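Local coordinates for protein F420-reducing hydrogenase, subunit beta (Methanothermobacter marburgensis, PDB 4OMF) that probably passes electrons from hydrogen oxidation to coenzyme F420, using a bound flavin (FAD) and an iron-sulfur cluster, at residues L22-G27 against A72-T77; V130-M135 against V205-V210; V10-T15 against G26-G31. One frame throughout, in Å; residues are numbered along the deposited sequence.

Contact 1: residues L22-G27 against A72-T77; sequences LAQDGG and AGTKYT. With FAD (flavin-adenine dinucleotide), chain R.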
loop_
_atom_site.group_PDB
_atom_site.type_symbol
_atom_site.label_atom_id
_atom_site.label_comp_id
_atom_site.label_asym_id
_atom_site.label_seq_id
_atom_site.Cartn_x
_atom_site.Cartn_y
_atom_site.Cartn_z
ATOM N N LEU C 22 34.042 22.055 -19.819
ATOM C CA LEU C 22 33.197 21.207 -18.986
ATOM C C LEU C 22 32.207 20.371 -19.790
ATOM O O LEU C 22 31.736 19.327 -19.330
ATOM C CB LEU C 22 32.428 22.067 -17.977
ATOM C CG LEU C 22 33.295 22.805 -16.944
ATOM C CD1 LEU C 22 32.469 23.877 -16.239
ATOM C CD2 LEU C 22 33.877 21.827 -15.929
ATOM N N ALA C 23 31.905 20.830 -21.000
ATOM C CA ALA C 23 30.813 20.273 -21.813
ATOM C C ALA C 23 31.063 18.881 -22.366
ATOM O O ALA C 23 32.201 18.522 -22.678
ATOM C CB ALA C 23 30.526 21.209 -22.972
ATOM N N GLN C 24 29.985 18.114 -22.526
ATOM C CA GLN C 24 30.082 16.831 -23.214
ATOM C C GLN C 24 30.499 17.013 -24.667
ATOM O O GLN C 24 31.400 16.331 -25.178
ATOM C CB GLN C 24 28.748 16.083 -23.164
ATOM C CG GLN C 24 28.814 14.681 -23.783
ATOM C CD GLN C 24 29.552 13.688 -22.862
ATOM O OE1 GLN C 24 29.815 13.986 -21.688
ATOM N NE2 GLN C 24 29.882 12.516 -23.392
ATOM N N ASP C 25 29.811 17.934 -25.324
ATOM C CA ASP C 25 29.965 18.151 -26.748
ATOM C C ASP C 25 30.206 19.643 -26.996
ATOM O O ASP C 25 31.248 20.161 -26.600
ATOM C CB ASP C 25 28.729 17.620 -27.478
ATOM C CG ASP C 25 28.587 16.113 -27.331
ATOM O OD1 ASP C 25 29.581 15.404 -27.610
ATOM O OD2 ASP C 25 27.504 15.636 -26.921
ATOM N N GLY C 26 29.252 20.333 -27.624
ATOM C CA GLY C 26 29.403 21.754 -27.935
ATOM C C GLY C 26 29.056 22.693 -26.780
ATOM O O GLY C 26 29.269 23.900 -26.860
ATOM N N GLY C 27 28.525 22.149 -25.691
ATOM C CA GLY C 27 28.118 22.983 -24.576
ATOM C C GLY C 27 26.852 23.759 -24.881
ATOM O O GLY C 27 26.644 24.866 -24.382
ATOM N N ALA C 72 27.189 20.096 -16.110
ATOM C CA ALA C 72 27.598 19.843 -17.492
ATOM C C ALA C 72 28.224 18.461 -17.635
ATOM O O ALA C 72 28.756 17.904 -16.654
ATOM C CB ALA C 72 28.568 20.913 -17.962
ATOM N N GLY C 73 28.162 17.903 -18.847
ATOM C CA GLY C 73 28.732 16.582 -19.094
ATOM C C GLY C 73 27.661 15.507 -18.977
ATOM O O GLY C 73 26.741 15.639 -18.173
ATOM N N THR C 74 27.783 14.444 -19.764
ATOM C CA THR C 74 26.784 13.373 -19.780
ATOM C C THR C 74 27.049 12.250 -18.771
ATOM O O THR C 74 28.170 11.812 -18.586
ATOM C CB THR C 74 26.690 12.728 -21.176
ATOM O OG1 THR C 74 26.397 13.739 -22.139
ATOM C CG2 THR C 74 25.591 11.665 -21.225
ATOM N N LYS C 75 25.983 11.785 -18.144
ATOM C CA LYS C 75 26.021 10.573 -17.340
ATOM C C LYS C 75 25.070 9.573 -17.982
ATOM O O LYS C 75 23.885 9.854 -18.074
ATOM C CB LYS C 75 25.612 10.862 -15.891
ATOM C CG LYS C 75 26.519 11.894 -15.185
ATOM C CD LYS C 75 25.995 13.307 -15.424
ATOM C CE LYS C 75 26.978 14.364 -14.956
ATOM N NZ LYS C 75 26.469 15.769 -15.217
ATOM N N TYR C 76 25.577 8.425 -18.445
ATOM C CA TYR C 76 24.695 7.486 -19.143
ATOM C C TYR C 76 23.963 6.562 -18.170
ATOM O O TYR C 76 24.051 5.339 -18.278
ATOM C CB TYR C 76 25.472 6.664 -20.176
ATOM C CG TYR C 76 26.062 7.523 -21.270
ATOM C CD1 TYR C 76 25.238 8.151 -22.216
ATOM C CD2 TYR C 76 27.438 7.706 -21.370
ATOM C CE1 TYR C 76 25.774 8.940 -23.217
ATOM C CE2 TYR C 76 27.984 8.500 -22.368
ATOM C CZ TYR C 76 27.149 9.114 -23.289
ATOM O OH TYR C 76 27.703 9.898 -24.271
ATOM N N THR C 77 23.253 7.165 -17.214
ATOM C CA THR C 77 22.367 6.425 -16.333
ATOM C C THR C 77 21.211 7.340 -15.941
ATOM O O THR C 77 21.079 8.478 -16.444
ATOM C CB THR C 77 23.112 5.860 -15.091
ATOM O OG1 THR C 77 22.242 4.985 -14.348
ATOM C CG2 THR C 77 23.587 6.974 -14.179
HETATM P PA FAD R . 26.524 20.111 -21.592
HETATM O O1A FAD R . 27.606 19.083 -21.388
HETATM O O2A FAD R . 26.778 21.589 -21.571
HETATM O O5B FAD R . 25.390 19.821 -20.512
HETATM C C5B FAD R . 24.868 18.484 -20.507
HETATM C C4B FAD R . 23.474 18.540 -19.879
HETATM O O4B FAD R . 22.895 17.234 -19.910
HETATM C C3B FAD R . 23.570 18.973 -18.421
HETATM O O3B FAD R . 22.637 20.022 -18.120
HETATM C C2B FAD R . 23.188 17.711 -17.660
HETATM O O2B FAD R . 22.465 18.038 -16.463
HETATM C C1B FAD R . 22.325 16.945 -18.645
HETATM N N9A FAD R . 22.404 15.499 -18.370
HETATM C C8A FAD R . 23.535 14.779 -18.270
HETATM N N7A FAD R . 23.253 13.478 -18.027
HETATM C C5A FAD R . 21.895 13.378 -17.974
HETATM C C6A FAD R . 20.926 12.286 -17.729
HETATM N N6A FAD R . 21.339 11.016 -17.475
HETATM N N1A FAD R . 19.622 12.605 -17.773
HETATM C C2A FAD R . 19.184 13.864 -17.986
HETATM N N3A FAD R . 20.007 14.917 -18.205
HETATM C C4A FAD R . 21.349 14.715 -18.206
HETATM N N1 FAD R . 23.830 12.247 -27.895
HETATM C C2 FAD R . 23.695 11.788 -29.203
HETATM O O2 FAD R . 24.166 12.475 -30.132
HETATM N N3 FAD R . 23.084 10.563 -29.430
HETATM C C4 FAD R . 22.566 9.823 -28.387
HETATM O O4 FAD R . 21.988 8.743 -28.640
HETATM C C4X FAD R . 23.260 9.934 -27.124
HETATM N N5 FAD R . 22.760 9.042 -26.047
HETATM C C5X FAD R . 22.415 9.777 -24.824
HETATM C C6 FAD R . 21.881 8.984 -23.795
HETATM C C7 FAD R . 21.716 9.522 -22.513
HETATM C C7M FAD R . 21.125 8.675 -21.394
HETATM C C8 FAD R . 22.111 10.840 -22.289
HETATM C C8M FAD R . 21.990 11.536 -20.947
HETATM C C9 FAD R . 22.663 11.638 -23.315
HETATM C C9A FAD R . 22.906 11.077 -24.574
HETATM N N10 FAD R . 23.366 11.898 -25.637
HETATM C C10 FAD R . 23.679 11.346 -26.865
HETATM C "C1'" FAD R . 23.481 13.366 -25.541
HETATM C "C2'" FAD R . 24.856 13.861 -25.173
HETATM O "O2'" FAD R . 25.666 12.932 -24.614
HETATM C "C3'" FAD R . 24.841 15.090 -24.618
HETATM O "O3'" FAD R . 24.353 15.112 -23.354
HETATM C "C4'" FAD R . 24.362 16.234 -25.496
HETATM O "O4'" FAD R . 25.065 16.280 -26.755
HETATM C "C5'" FAD R . 24.486 17.575 -24.765
HETATM O "O5'" FAD R . 25.845 17.985 -24.743
HETATM P P FAD R . 26.246 19.506 -24.453
HETATM O O1P FAD R . 25.398 20.361 -25.368
HETATM O O2P FAD R . 27.738 19.655 -24.523
HETATM O O3P FAD R . 25.698 19.728 -22.936
HETATM O O HOH W 1 30.756 12.530 -19.400
#

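Contact 2: residues V130-M135 against V205-V210; sequences VGIYCM and VSTGSV. With FAD (flavin-adenine dinucleotide), chain R; SF4 (iron/sulfur cluster), chain N.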
loop_
_atom_site.group_PDB
_atom_site.type_symbol
_atom_site.label_atom_id
_atom_site.label_comp_id
_atom_site.label_asym_id
_atom_site.label_seq_id
_atom_site.Cartn_x
_atom_site.Cartn_y
_atom_site.Cartn_z
ATOM N N VAL C 130 14.998 22.071 -23.378
ATOM C CA VAL C 130 16.084 21.645 -24.262
ATOM C C VAL C 130 16.131 20.119 -24.291
ATOM O O VAL C 130 16.297 19.488 -23.266
ATOM C CB VAL C 130 17.475 22.200 -23.823
ATOM C CG1 VAL C 130 18.538 21.843 -24.871
ATOM C CG2 VAL C 130 17.424 23.728 -23.641
ATOM N N GLY C 131 16.000 19.531 -25.469
ATOM C CA GLY C 131 16.025 18.082 -25.570
ATOM C C GLY C 131 17.415 17.615 -25.950
ATOM O O GLY C 131 18.106 18.312 -26.690
ATOM N N ILE C 132 17.845 16.469 -25.433
ATOM C CA ILE C 132 19.112 15.901 -25.894
ATOM C C ILE C 132 18.848 14.534 -26.512
ATOM O O ILE C 132 17.918 13.846 -26.105
ATOM C CB ILE C 132 20.165 15.816 -24.770
ATOM C CG1 ILE C 132 19.611 15.126 -23.523
ATOM C CG2 ILE C 132 20.661 17.229 -24.400
ATOM C CD1 ILE C 132 20.657 14.985 -22.400
ATOM N N TYR C 133 19.645 14.173 -27.521
ATOM C CA TYR C 133 19.422 12.930 -28.270
ATOM C C TYR C 133 19.696 11.726 -27.383
ATOM O O TYR C 133 20.572 11.769 -26.522
ATOM C CB TYR C 133 20.315 12.821 -29.521
ATOM C CG TYR C 133 20.298 13.979 -30.509
ATOM C CD1 TYR C 133 19.307 14.973 -30.471
ATOM C CD2 TYR C 133 21.295 14.079 -31.471
ATOM C CE1 TYR C 133 19.326 16.042 -31.379
ATOM C CE2 TYR C 133 21.318 15.139 -32.380
ATOM C CZ TYR C 133 20.335 16.110 -32.326
ATOM O OH TYR C 133 20.382 17.153 -33.227
ATOM N N CYS C 134 18.972 10.637 -27.616
ATOM C CA CYS C 134 19.160 9.436 -26.810
ATOM C C CYS C 134 18.834 8.159 -27.575
ATOM O O CYS C 134 17.803 8.092 -28.239
ATOM C CB CYS C 134 18.289 9.508 -25.562
ATOM S SG CYS C 134 18.574 8.125 -24.442
ATOM N N MET C 135 19.688 7.141 -27.443
ATOM C CA MET C 135 19.430 5.839 -28.079
ATOM C C MET C 135 19.129 4.741 -27.041
ATOM O O MET C 135 18.496 3.731 -27.341
ATOM C CB MET C 135 20.624 5.429 -28.948
ATOM C CG MET C 135 20.374 4.184 -29.778
ATOM S SD MET C 135 19.187 4.471 -31.111
ATOM C CE MET C 135 20.239 5.284 -32.323
ATOM N N VAL C 205 14.231 23.033 -28.513
ATOM C CA VAL C 205 15.498 22.929 -29.253
ATOM C C VAL C 205 16.062 21.581 -28.872
ATOM O O VAL C 205 16.021 21.237 -27.691
ATOM C CB VAL C 205 16.540 23.991 -28.839
ATOM C CG1 VAL C 205 17.690 24.039 -29.834
ATOM C CG2 VAL C 205 15.926 25.327 -28.657
ATOM N N SER C 206 16.602 20.837 -29.832
ATOM C CA SER C 206 17.169 19.520 -29.540
ATOM C C SER C 206 18.653 19.481 -29.917
ATOM O O SER C 206 19.047 20.057 -30.926
ATOM C CB SER C 206 16.409 18.426 -30.300
ATOM O OG SER C 206 15.006 18.494 -30.086
ATOM N N THR C 207 19.481 18.812 -29.120
ATOM C CA THR C 207 20.900 18.820 -29.434
ATOM C C THR C 207 21.581 17.500 -29.065
ATOM O O THR C 207 21.134 16.779 -28.175
ATOM C CB THR C 207 21.590 20.053 -28.740
ATOM O OG1 THR C 207 22.965 20.167 -29.133
ATOM C CG2 THR C 207 21.499 19.945 -27.226
ATOM N N GLY C 208 22.647 17.181 -29.793
ATOM C CA GLY C 208 23.417 15.972 -29.551
ATOM C C GLY C 208 24.727 16.050 -30.305
ATOM O O GLY C 208 25.009 17.044 -30.971
ATOM N N SER C 209 25.537 15.003 -30.204
ATOM C CA SER C 209 26.842 15.016 -30.855
ATOM C C SER C 209 26.758 14.527 -32.286
ATOM O O SER C 209 27.532 14.961 -33.144
ATOM C CB SER C 209 27.851 14.151 -30.088
ATOM O OG SER C 209 27.393 12.811 -30.009
ATOM N N VAL C 210 25.842 13.597 -32.542
ATOM C CA VAL C 210 25.809 12.917 -33.837
ATOM C C VAL C 210 25.592 13.874 -35.002
ATOM O O VAL C 210 24.680 14.699 -34.987
ATOM C CB VAL C 210 24.732 11.827 -33.853
ATOM C CG1 VAL C 210 24.575 11.242 -35.252
ATOM C CG2 VAL C 210 25.107 10.742 -32.848
HETATM P PA FAD R . 26.524 20.111 -21.592
HETATM O O1A FAD R . 27.606 19.083 -21.388
HETATM O O2A FAD R . 26.778 21.589 -21.571
HETATM O O5B FAD R . 25.390 19.821 -20.512
HETATM C C5B FAD R . 24.868 18.484 -20.507
HETATM C C4B FAD R . 23.474 18.540 -19.879
HETATM O O4B FAD R . 22.895 17.234 -19.910
HETATM C C3B FAD R . 23.570 18.973 -18.421
HETATM O O3B FAD R . 22.637 20.022 -18.120
HETATM C C2B FAD R . 23.188 17.711 -17.660
HETATM O O2B FAD R . 22.465 18.038 -16.463
HETATM C C1B FAD R . 22.325 16.945 -18.645
HETATM N N9A FAD R . 22.404 15.499 -18.370
HETATM C C8A FAD R . 23.535 14.779 -18.270
HETATM N N7A FAD R . 23.253 13.478 -18.027
HETATM C C5A FAD R . 21.895 13.378 -17.974
HETATM C C6A FAD R . 20.926 12.286 -17.729
HETATM N N6A FAD R . 21.339 11.016 -17.475
HETATM N N1A FAD R . 19.622 12.605 -17.773
HETATM C C2A FAD R . 19.184 13.864 -17.986
HETATM N N3A FAD R . 20.007 14.917 -18.205
HETATM C C4A FAD R . 21.349 14.715 -18.206
HETATM N N1 FAD R . 23.830 12.247 -27.895
HETATM C C2 FAD R . 23.695 11.788 -29.203
HETATM O O2 FAD R . 24.166 12.475 -30.132
HETATM N N3 FAD R . 23.084 10.563 -29.430
HETATM C C4 FAD R . 22.566 9.823 -28.387
HETATM O O4 FAD R . 21.988 8.743 -28.640
HETATM C C4X FAD R . 23.260 9.934 -27.124
HETATM N N5 FAD R . 22.760 9.042 -26.047
HETATM C C5X FAD R . 22.415 9.777 -24.824
HETATM C C6 FAD R . 21.881 8.984 -23.795
HETATM C C7 FAD R . 21.716 9.522 -22.513
HETATM C C7M FAD R . 21.125 8.675 -21.394
HETATM C C8 FAD R . 22.111 10.840 -22.289
HETATM C C8M FAD R . 21.990 11.536 -20.947
HETATM C C9 FAD R . 22.663 11.638 -23.315
HETATM C C9A FAD R . 22.906 11.077 -24.574
HETATM N N10 FAD R . 23.366 11.898 -25.637
HETATM C C10 FAD R . 23.679 11.346 -26.865
HETATM C "C1'" FAD R . 23.481 13.366 -25.541
HETATM C "C2'" FAD R . 24.856 13.861 -25.173
HETATM O "O2'" FAD R . 25.666 12.932 -24.614
HETATM C "C3'" FAD R . 24.841 15.090 -24.618
HETATM O "O3'" FAD R . 24.353 15.112 -23.354
HETATM C "C4'" FAD R . 24.362 16.234 -25.496
HETATM O "O4'" FAD R . 25.065 16.280 -26.755
HETATM C "C5'" FAD R . 24.486 17.575 -24.765
HETATM O "O5'" FAD R . 25.845 17.985 -24.743
HETATM P P FAD R . 26.246 19.506 -24.453
HETATM O O1P FAD R . 25.398 20.361 -25.368
HETATM O O2P FAD R . 27.738 19.655 -24.523
HETATM O O3P FAD R . 25.698 19.728 -22.936
HETATM FE FE1 SF4 N . 14.196 7.282 -22.770
HETATM FE FE2 SF4 N . 13.971 6.447 -25.274
HETATM FE FE3 SF4 N . 15.232 4.899 -23.501
HETATM FE FE4 SF4 N . 16.425 7.184 -24.280
HETATM S S1 SF4 N . 15.960 5.359 -25.639
HETATM S S2 SF4 N . 16.189 6.444 -22.091
HETATM S S3 SF4 N . 14.648 8.533 -24.660
HETATM S S4 SF4 N . 13.002 5.433 -23.464
#

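Contact 3: residues V10-T15 against G26-G31; sequences VSARST and GGIVTG. With FAD (flavin-adenine dinucleotide), chain R.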
loop_
_atom_site.group_PDB
_atom_site.type_symbol
_atom_site.label_atom_id
_atom_site.label_comp_id
_atom_site.label_asym_id
_atom_site.label_seq_id
_atom_site.Cartn_x
_atom_site.Cartn_y
_atom_site.Cartn_z
ATOM N N VAL C 10 21.751 23.218 -37.467
ATOM C CA VAL C 10 23.101 23.749 -37.596
ATOM C C VAL C 10 24.076 22.911 -36.773
ATOM O O VAL C 10 23.664 22.122 -35.908
ATOM C CB VAL C 10 23.194 25.224 -37.120
ATOM C CG1 VAL C 10 22.330 26.139 -38.014
ATOM C CG2 VAL C 10 22.810 25.363 -35.623
ATOM N N SER C 11 25.364 23.100 -37.038
ATOM C CA SER C 11 26.409 22.609 -36.144
ATOM C C SER C 11 26.857 23.784 -35.269
ATOM O O SER C 11 27.057 24.886 -35.791
ATOM C CB SER C 11 27.595 22.038 -36.941
ATOM O OG SER C 11 28.402 21.216 -36.106
ATOM N N ALA C 12 26.990 23.574 -33.957
ATOM C CA ALA C 12 27.309 24.700 -33.078
ATOM C C ALA C 12 28.186 24.332 -31.895
ATOM O O ALA C 12 28.272 23.166 -31.475
ATOM C CB ALA C 12 26.009 25.385 -32.572
ATOM N N ARG C 13 28.838 25.358 -31.359
ATOM C CA ARG C 13 29.741 25.208 -30.221
ATOM C C ARG C 13 29.696 26.476 -29.372
ATOM O O ARG C 13 29.662 27.588 -29.901
ATOM C CB ARG C 13 31.165 24.921 -30.716
ATOM C CG ARG C 13 32.256 24.847 -29.656
ATOM C CD ARG C 13 33.528 24.272 -30.276
ATOM N NE ARG C 13 34.700 24.312 -29.399
ATOM C CZ ARG C 13 34.945 23.455 -28.409
ATOM N NH1 ARG C 13 34.089 22.482 -28.123
ATOM N NH2 ARG C 13 36.053 23.588 -27.693
ATOM N N SER C 14 29.677 26.314 -28.051
ATOM C CA SER C 14 29.736 27.462 -27.150
ATOM C C SER C 14 31.036 28.230 -27.384
ATOM O O SER C 14 32.042 27.614 -27.718
ATOM C CB SER C 14 29.663 26.998 -25.700
ATOM O OG SER C 14 30.047 28.049 -24.837
ATOM N N THR C 15 31.014 29.558 -27.225
ATOM C CA THR C 15 32.230 30.365 -27.335
ATOM C C THR C 15 32.865 30.634 -25.980
ATOM O O THR C 15 33.909 31.300 -25.888
ATOM C CB THR C 15 31.960 31.739 -28.002
ATOM O OG1 THR C 15 30.924 32.417 -27.286
ATOM C CG2 THR C 15 31.548 31.571 -29.472
ATOM N N GLY C 26 29.252 20.333 -27.624
ATOM C CA GLY C 26 29.403 21.754 -27.935
ATOM C C GLY C 26 29.056 22.693 -26.780
ATOM O O GLY C 26 29.269 23.900 -26.860
ATOM N N GLY C 27 28.525 22.149 -25.691
ATOM C CA GLY C 27 28.118 22.983 -24.576
ATOM C C GLY C 27 26.852 23.759 -24.881
ATOM O O GLY C 27 26.644 24.866 -24.382
ATOM N N ILE C 28 25.999 23.170 -25.703
ATOM C CA ILE C 28 24.775 23.832 -26.106
ATOM C C ILE C 28 23.799 23.915 -24.933
ATOM O O ILE C 28 23.155 24.944 -24.721
ATOM C CB ILE C 28 24.109 23.099 -27.288
ATOM C CG1 ILE C 28 25.105 22.893 -28.429
ATOM C CG2 ILE C 28 22.859 23.845 -27.759
ATOM C CD1 ILE C 28 25.782 24.162 -28.952
ATOM N N VAL C 29 23.687 22.843 -24.159
ATOM C CA VAL C 29 22.728 22.862 -23.073
ATOM C C VAL C 29 23.143 23.858 -22.009
ATOM O O VAL C 29 22.354 24.728 -21.623
ATOM C CB VAL C 29 22.553 21.486 -22.426
ATOM C CG1 VAL C 29 21.506 21.575 -21.298
ATOM C CG2 VAL C 29 22.123 20.487 -23.494
ATOM N N THR C 30 24.380 23.747 -21.545
ATOM C CA THR C 30 24.841 24.642 -20.479
ATOM C C THR C 30 24.860 26.110 -20.953
ATOM O O THR C 30 24.420 27.013 -20.240
ATOM C CB THR C 30 26.245 24.243 -19.971
ATOM O OG1 THR C 30 26.194 22.926 -19.393
ATOM C CG2 THR C 30 26.737 25.245 -18.926
ATOM N N GLY C 31 25.369 26.336 -22.157
ATOM C CA GLY C 31 25.417 27.664 -22.747
ATOM C C GLY C 31 24.042 28.292 -22.937
ATOM O O GLY C 31 23.845 29.478 -22.667
HETATM P PA FAD R . 26.524 20.111 -21.592
HETATM O O1A FAD R . 27.606 19.083 -21.388
HETATM O O2A FAD R . 26.778 21.589 -21.571
HETATM O O5B FAD R . 25.390 19.821 -20.512
HETATM C C5B FAD R . 24.868 18.484 -20.507
HETATM C C4B FAD R . 23.474 18.540 -19.879
HETATM O O4B FAD R . 22.895 17.234 -19.910
HETATM C C3B FAD R . 23.570 18.973 -18.421
HETATM O O3B FAD R . 22.637 20.022 -18.120
HETATM C C2B FAD R . 23.188 17.711 -17.660
HETATM O O2B FAD R . 22.465 18.038 -16.463
HETATM C C1B FAD R . 22.325 16.945 -18.645
HETATM N N9A FAD R . 22.404 15.499 -18.370
HETATM C C8A FAD R . 23.535 14.779 -18.270
HETATM N N7A FAD R . 23.253 13.478 -18.027
HETATM C C5A FAD R . 21.895 13.378 -17.974
HETATM C C6A FAD R . 20.926 12.286 -17.729
HETATM N N6A FAD R . 21.339 11.016 -17.475
HETATM N N1A FAD R . 19.622 12.605 -17.773
HETATM C C2A FAD R . 19.184 13.864 -17.986
HETATM N N3A FAD R . 20.007 14.917 -18.205
HETATM C C4A FAD R . 21.349 14.715 -18.206
HETATM N N1 FAD R . 23.830 12.247 -27.895
HETATM C C2 FAD R . 23.695 11.788 -29.203
HETATM O O2 FAD R . 24.166 12.475 -30.132
HETATM N N3 FAD R . 23.084 10.563 -29.430
HETATM C C4 FAD R . 22.566 9.823 -28.387
HETATM O O4 FAD R . 21.988 8.743 -28.640
HETATM C C4X FAD R . 23.260 9.934 -27.124
HETATM N N5 FAD R . 22.760 9.042 -26.047
HETATM C C5X FAD R . 22.415 9.777 -24.824
HETATM C C6 FAD R . 21.881 8.984 -23.795
HETATM C C7 FAD R . 21.716 9.522 -22.513
HETATM C C7M FAD R . 21.125 8.675 -21.394
HETATM C C8 FAD R . 22.111 10.840 -22.289
HETATM C C8M FAD R . 21.990 11.536 -20.947
HETATM C C9 FAD R . 22.663 11.638 -23.315
HETATM C C9A FAD R . 22.906 11.077 -24.574
HETATM N N10 FAD R . 23.366 11.898 -25.637
HETATM C C10 FAD R . 23.679 11.346 -26.865
HETATM C "C1'" FAD R . 23.481 13.366 -25.541
HETATM C "C2'" FAD R . 24.856 13.861 -25.173
HETATM O "O2'" FAD R . 25.666 12.932 -24.614
HETATM C "C3'" FAD R . 24.841 15.090 -24.618
HETATM O "O3'" FAD R . 24.353 15.112 -23.354
HETATM C "C4'" FAD R . 24.362 16.234 -25.496
HETATM O "O4'" FAD R . 25.065 16.280 -26.755
HETATM C "C5'" FAD R . 24.486 17.575 -24.765
HETATM O "O5'" FAD R . 25.845 17.985 -24.743
HETATM P P FAD R . 26.246 19.506 -24.453
HETATM O O1P FAD R . 25.398 20.361 -25.368
HETATM O O2P FAD R . 27.738 19.655 -24.523
HETATM O O3P FAD R . 25.698 19.728 -22.936
#

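Contact 1: residues L22-G27 against A72-T77
The side chain of Q24 reaches across to T74 and ends on its backbone: T74 N donates to Q24 OE1 at 2.8 Å with an N-H...O angle of 167°. The straightness belongs to the donor; at the acceptor, the N-H stands about 50° out of the plane of the glutamine carbonyl. With CG anti to the backbone N (chi1 -176°), the chain of Q24 leaves its own loop and then bends at chi2, laying CG and CD against the hydroxyl side of T74, which it meets at about a right angle. A glutamine suits the place because both ends of its amide are used: OE1 serves T74 and lies near a water that also approaches T74 O, while NE2 donates to M161 O. At the exposed margin of the interface, L22 CB touches A72 CB at 4.0 Å.

These loops are also drawn together by FAD. Its O1A accepts Q24 N at 2.8 Å and G73 N at 2.9 Å, one bond from each segment. G73 has a positive phi at which a CB would be jammed against the carbonyl oxygen of A72, which explains the glycine. T74 OG1 and FAD O2' are hydrogen-bonded at 2.7 Å, leaving CG2 to pack on the dimethylbenzene side of the flavin and over one face of the Y76 ring. D25 OD2 receives FAD O4' at 2.5 Å. Further along, K75 reads the adenine with its backbone: N donates to FAD N7A at 3.2 Å, and O accepts from FAD N6A at 2.9 Å.

The chemistry implies a clasp made partly by the protein and partly by its ligand. Main-chain N-H groups from both loops converge on one phosphate oxygen, where they should offset some of its negative charge, and the Q24 amide adds a direct tie between the loops.

Contact 2: residues V130-M135 against V205-V210
T207 O is approached by two groups of the neighbouring segment. Y133 N donates to T207 O at 3.1 Å, and I132 CA comes to 3.2 Å from T207 O in a weaker C-H...O contact. The same oxygen also lies over one face of the Y133 ring. The bond continues a parallel ladder in which G131 N donates to V205 O at 2.8 Å, lying in the carbonyl plane, and T207 N returns a bond to G131 O. On the face carrying V130, I132, V205 and T207, I132 CG2 and T207 CG2 meet at 4.0 Å, methyl branches of two beta-branched residues that both also pack on V29 of helix 28-39.

Beyond the last bridge the tyrosine folds back. CG of Y133 lies anti to its carbonyl carbon (chi1 -53°), which swings the ring over the T207-G208 peptide. G208 N stands 3.5 Å above the ring plane, over its centre, and G208 CA makes a CH-pi contact 3.7 Å from the centroid. Glycine lets an aromatic face settle directly on the main chain; S206 CB comes to the ring edge instead. L254 of helix 251-275 also packs on the tyrosine.

Each segment then turns to a cofactor. S209 N and V210 N both donate to FAD O2, two consecutive N-H groups gripping the pyrimidine carbonyl. C134 SG binds an iron atom of the cluster at 2.4 Å and lies 3.5 Å from FAD C6, a closeness consistent with electron transfer between the two centres.

Here are two adjacent parallel strands of a mixed sheet whose C-terminal ends run into loops holding redox groups, a placement common to many cofactor-binding alpha/beta folds and, in this protein, the place where flavin and iron-sulfur cluster come close, with C134 between them.

Contact 3: residues V10-T15 against G26-G31
The end of I28 lies over A12: its CD1 is 3.8 Å from A12 CB and 3.7 Å from A12 O, covering the strand backbone as well as the methyl. CG1 of I28 sits anti to the carbonyl carbon (chi1 -52°), and the second torsion turns CD1 onto the strand. Alanine's single methyl leaves room for this branched neighbour to come close, so a long side chain on the helix meets a short one on the strand.

One strong backbone bond fixes the spacing beside that apolar touch. S14 N donates to G26 O at 2.7 Å, almost straight at 170° and in the plane of the carbonyl. S14 CB packs near the same oxygen and, at 3.9 Å, near G27 O, whereas the hydroxyl OG turns to D16 N just past the strand. A side chain on G26 would run into A12 O, so a glycine fits there; G27, with a positive phi, is the N-cap residue that starts the helix.

The same turn also holds FAD. G27 N donates to FAD O2P at 2.9 Å, V29 N to O1P at 3.2 Å, and T30 secures O2A through both its N-H and its hydroxyl, with OG1 2.6 Å from O2A. A glycine-rich turn thus brings the first N-H groups of helix 28-39 to the pyrophosphate, where the helix dipole would probably add to the attraction.

Strand 8-14 lies between strands 217-221 and 239-243 in the mixed sheet. Helix 28-39 packs against that sheet, its I28 also touching S217, V219 and T207, while helix 17-22 borders the other end of the contact, with I19 against both S14 and T30.

Overall arrangement
All three contacts surround one FAD. Contacts 1 and 3 share G26 and G27, and their centres are 11 Å apart; A72 CB of contact 1 packs on T30 OG1 of contact 3 at 3.4 Å, close to the pyrophosphate that T30 holds. Contact 2 lies at the flavin end, its centre 11 Å from that of contact 1 and 12 Å from that of contact 3. D25 OD1 meets S209 CB at 3.3 Å to join contacts 1 and 2, while I132 CG2 against V29 CG2, 3.7 Å apart, seats the helix of contact 3 on the strands of contact 2. Together they hold FAD from adenine to flavin, and contact 2 also supplies C134 to the iron-sulfur cluster.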